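Local coordinates for protein mandelate racemase/muconate lactonizing enzyme (Roseovarius nubinhibens, PDB 2QDD) that is of unknown function but, as a magnesium-binding member of the mandelate racemase/muconate lactonizing enzyme family, probably catalyses an enolase-superfamily reaction, at residues Arg32-Ile40 with Gly64-Ala72. Residues are numbered along the deposited sequence; the frame is centred on the assembly and turned at random.
Sequences RLDSTYLRI and GPGLRAGIA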
loop_
_atom_site.group_PDB
_atom_site.type_symbol
_atom_site.label_atom_id
_atom_site.label_comp_id
_atom_site.label_asym_id
_atom_site.label_seq_id
_atom_site.Cartn_x
_atom_site.Cartn_y
_atom_site.Cartn_z
ATOM N N ARG A 32 29.975 15.034 -34.110
ATOM C CA ARG A 32 28.957 15.693 -34.916
ATOM C C ARG A 32 27.563 15.121 -34.671
ATOM O O ARG A 32 27.413 14.017 -34.133
ATOM C CB ARG A 32 29.308 15.613 -36.407
ATOM C CG ARG A 32 29.589 14.201 -36.922
ATOM C CD ARG A 32 30.746 14.175 -37.916
ATOM N NE ARG A 32 30.838 15.408 -38.696
ATOM C CZ ARG A 32 31.953 16.110 -38.870
ATOM N NH1 ARG A 32 31.924 17.222 -39.594
ATOM N NH2 ARG A 32 33.097 15.702 -38.332
ATOM N N LEU A 33 26.550 15.878 -35.081
ATOM C CA LEU A 33 25.166 15.459 -34.932
ATOM C C LEU A 33 24.513 15.224 -36.286
ATOM O O LEU A 33 24.758 15.960 -37.240
ATOM C CB LEU A 33 24.371 16.493 -34.128
ATOM C CG LEU A 33 24.719 16.714 -32.652
ATOM C CD1 LEU A 33 23.751 17.700 -32.033
ATOM C CD2 LEU A 33 24.729 15.420 -31.851
ATOM N N ASP A 34 23.686 14.187 -36.352
ATOM C CA ASP A 34 22.918 13.855 -37.545
ATOM C C ASP A 34 21.527 14.456 -37.360
ATOM O O ASP A 34 20.660 13.868 -36.701
ATOM C CB ASP A 34 22.863 12.323 -37.702
ATOM C CG ASP A 34 22.055 11.855 -38.911
ATOM O OD1 ASP A 34 22.342 10.740 -39.399
ATOM O OD2 ASP A 34 21.123 12.551 -39.368
ATOM N N SER A 35 21.329 15.633 -37.945
ATOM C CA SER A 35 20.051 16.322 -37.878
ATOM C C SER A 35 19.208 16.057 -39.113
ATOM O O SER A 35 19.722 15.970 -40.223
ATOM C CB SER A 35 20.260 17.825 -37.714
ATOM O OG SER A 35 19.028 18.484 -37.508
ATOM N N THR A 36 17.905 15.932 -38.900
ATOM C CA THR A 36 16.942 15.853 -39.978
ATOM C C THR A 36 16.076 17.107 -39.935
ATOM O O THR A 36 15.468 17.406 -38.906
ATOM C CB THR A 36 16.062 14.594 -39.827
ATOM O OG1 THR A 36 16.895 13.431 -39.826
ATOM C CG2 THR A 36 15.066 14.481 -40.961
ATOM N N TYR A 37 16.050 17.843 -41.046
ATOM C CA TYR A 37 15.011 18.847 -41.307
ATOM C C TYR A 37 13.902 18.243 -42.157
ATOM O O TYR A 37 14.162 17.519 -43.116
ATOM C CB TYR A 37 15.589 20.058 -42.042
ATOM C CG TYR A 37 16.194 21.140 -41.168
ATOM C CD1 TYR A 37 16.167 22.474 -41.574
ATOM C CD2 TYR A 37 16.806 20.836 -39.947
ATOM C CE1 TYR A 37 16.729 23.477 -40.793
ATOM C CE2 TYR A 37 17.367 21.833 -39.156
ATOM C CZ TYR A 37 17.325 23.152 -39.584
ATOM O OH TYR A 37 17.879 24.144 -38.808
ATOM N N LEU A 38 12.663 18.556 -41.800
ATOM C CA LEU A 38 11.514 18.130 -42.574
ATOM C C LEU A 38 10.707 19.345 -43.018
ATOM O O LEU A 38 10.425 20.235 -42.216
ATOM C CB LEU A 38 10.656 17.165 -41.757
ATOM C CG LEU A 38 9.297 16.748 -42.322
ATOM C CD1 LEU A 38 9.411 15.762 -43.484
ATOM C CD2 LEU A 38 8.464 16.171 -41.217
ATOM N N ARG A 39 10.358 19.379 -44.302
ATOM C CA ARG A 39 9.484 20.412 -44.851
ATOM C C ARG A 39 8.160 19.775 -45.226
ATOM O O ARG A 39 8.135 18.791 -45.960
ATOM C CB ARG A 39 10.122 21.065 -46.088
ATOM C CG ARG A 39 9.203 22.050 -46.808
ATOM C CD ARG A 39 9.864 22.703 -48.007
ATOM N NE ARG A 39 10.054 21.780 -49.120
ATOM C CZ ARG A 39 10.986 21.914 -50.061
ATOM N NH1 ARG A 39 11.829 22.943 -50.032
ATOM N NH2 ARG A 39 11.075 21.013 -51.033
ATOM N N ILE A 40 7.070 20.335 -44.712
ATOM C CA ILE A 40 5.727 19.899 -45.085
ATOM C C ILE A 40 5.048 20.971 -45.934
ATOM O O ILE A 40 4.807 22.090 -45.463
ATOM C CB ILE A 40 4.838 19.588 -43.841
ATOM C CG1 ILE A 40 5.505 18.538 -42.940
ATOM C CG2 ILE A 40 3.446 19.145 -44.279
ATOM C CD1 ILE A 40 4.570 17.896 -41.921
ATOM N N GLY A 64 19.591 9.154 -36.173
ATOM C CA GLY A 64 19.426 9.766 -37.499
ATOM C C GLY A 64 18.918 8.892 -38.641
ATOM O O GLY A 64 17.894 9.222 -39.247
ATOM N N PRO A 65 19.623 7.779 -38.952
ATOM C CA PRO A 65 19.127 6.882 -40.006
ATOM C C PRO A 65 17.744 6.285 -39.725
ATOM O O PRO A 65 16.955 6.103 -40.654
ATOM C CB PRO A 65 20.193 5.782 -40.071
ATOM C CG PRO A 65 21.410 6.385 -39.463
ATOM C CD PRO A 65 20.907 7.301 -38.401
ATOM N N GLY A 66 17.445 6.011 -38.456
ATOM C CA GLY A 66 16.110 5.548 -38.069
ATOM C C GLY A 66 15.028 6.595 -38.195
ATOM O O GLY A 66 13.875 6.268 -38.479
ATOM N N LEU A 67 15.404 7.854 -37.985
ATOM C CA LEU A 67 14.477 8.979 -38.117
ATOM C C LEU A 67 13.987 9.124 -39.555
ATOM O O LEU A 67 12.785 9.255 -39.802
ATOM C CB LEU A 67 15.136 10.280 -37.638
ATOM C CG LEU A 67 14.273 11.300 -36.888
ATOM C CD1 LEU A 67 15.131 12.187 -35.990
ATOM C CD2 LEU A 67 13.417 12.148 -37.814
ATOM N N ARG A 68 14.922 9.076 -40.499
ATOM C CA ARG A 68 14.591 9.162 -41.919
ATOM C C ARG A 68 13.852 7.936 -42.442
ATOM O O ARG A 68 12.929 8.074 -43.251
ATOM C CB ARG A 68 15.843 9.460 -42.739
ATOM C CG ARG A 68 16.379 10.872 -42.500
ATOM C CD ARG A 68 17.649 11.146 -43.281
ATOM N NE ARG A 68 18.807 10.431 -42.747
ATOM C CZ ARG A 68 19.615 10.903 -41.801
ATOM N NH1 ARG A 68 19.392 12.096 -41.262
ATOM N NH2 ARG A 68 20.646 10.179 -41.390
ATOM N N ALA A 69 14.238 6.749 -41.958
ATOM C CA ALA A 69 13.500 5.502 -42.240
ATOM C C ALA A 69 12.073 5.517 -41.706
ATOM O O ALA A 69 11.157 5.021 -42.359
ATOM C CB ALA A 69 14.257 4.283 -41.709
ATOM N N GLY A 70 11.890 6.099 -40.522
ATOM C CA GLY A 70 10.568 6.286 -39.937
ATOM C C GLY A 70 9.671 7.214 -40.732
ATOM O O GLY A 70 8.490 6.912 -40.927
ATOM N N ILE A 71 10.226 8.344 -41.185
ATOM C CA ILE A 71 9.493 9.273 -42.068
ATOM C C ILE A 71 9.015 8.604 -43.374
ATOM O O ILE A 71 7.855 8.763 -43.758
ATOM C CB ILE A 71 10.280 10.579 -42.349
ATOM C CG1 ILE A 71 10.482 11.371 -41.050
ATOM C CG2 ILE A 71 9.531 11.465 -43.364
ATOM C CD1 ILE A 71 11.539 12.468 -41.134
ATOM N N ALA A 72 9.900 7.832 -44.010
ATOM C CA ALA A 72 9.560 6.974 -45.157
ATOM C C ALA A 72 8.318 6.110 -44.939
ATOM O O ALA A 72 7.411 6.102 -45.773
ATOM C CB ALA A 72 10.765 6.087 -45.546
#
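Arg68 grips the carboxylate of Asp34 end-on in a bidentate salt bridge, with one nitrogen on each oxygen. NH1 of Arg68 lies 2.6 Å from OD2 of Asp34. NH2 of Arg68 is 2.7 Å from OD1 of Asp34, and both bonds are nearly straight. Each oxygen uses its syn lone pair; the planes of the two groups are 7° apart, and two bonds lying close to that common plane hold both groups against rotation. Asp34 points at the helix with CG anti to its N (chi1 179°), while the arginine chain bends at chi3 to meet it. The carbonyl oxygen Gly64 O lies 3.5 Å above the guanidinium plane of Arg68, over its centre. A leucine in place of this arginine would probably leave the Asp34 carboxylate without its paired charge and less firmly held against rotation.

Next along the strand, Thr36 has its OG1 3.2 Å from NH1 of Arg68, while its CG2 meets CD1 of Ile71 tip to tip at 4.1 Å. CB of Thr36 rests on CD2 of Leu67, also at 4.1 Å. Leu38 extends this apolar strip, its CD1 reaching CG2 of Ile71. Asp34, Thr36 and Leu38, every second residue, face the helix, while Ser35 and Tyr37 point away. The axes of segments 32-40 and 64-72 run 18° from parallel and approach to 8.5 Å.

The contact thus packs helix 64-78 on the antiparallel sheet of the enolase-type N-terminal domain, where strand 29-42 runs between 5-22 and 47-52. His12 of strand 5-22 touches both salt-bridge partners, and helix 101-119 packs alongside, Ile107 against Leu38 and Tyr102 against Leu67.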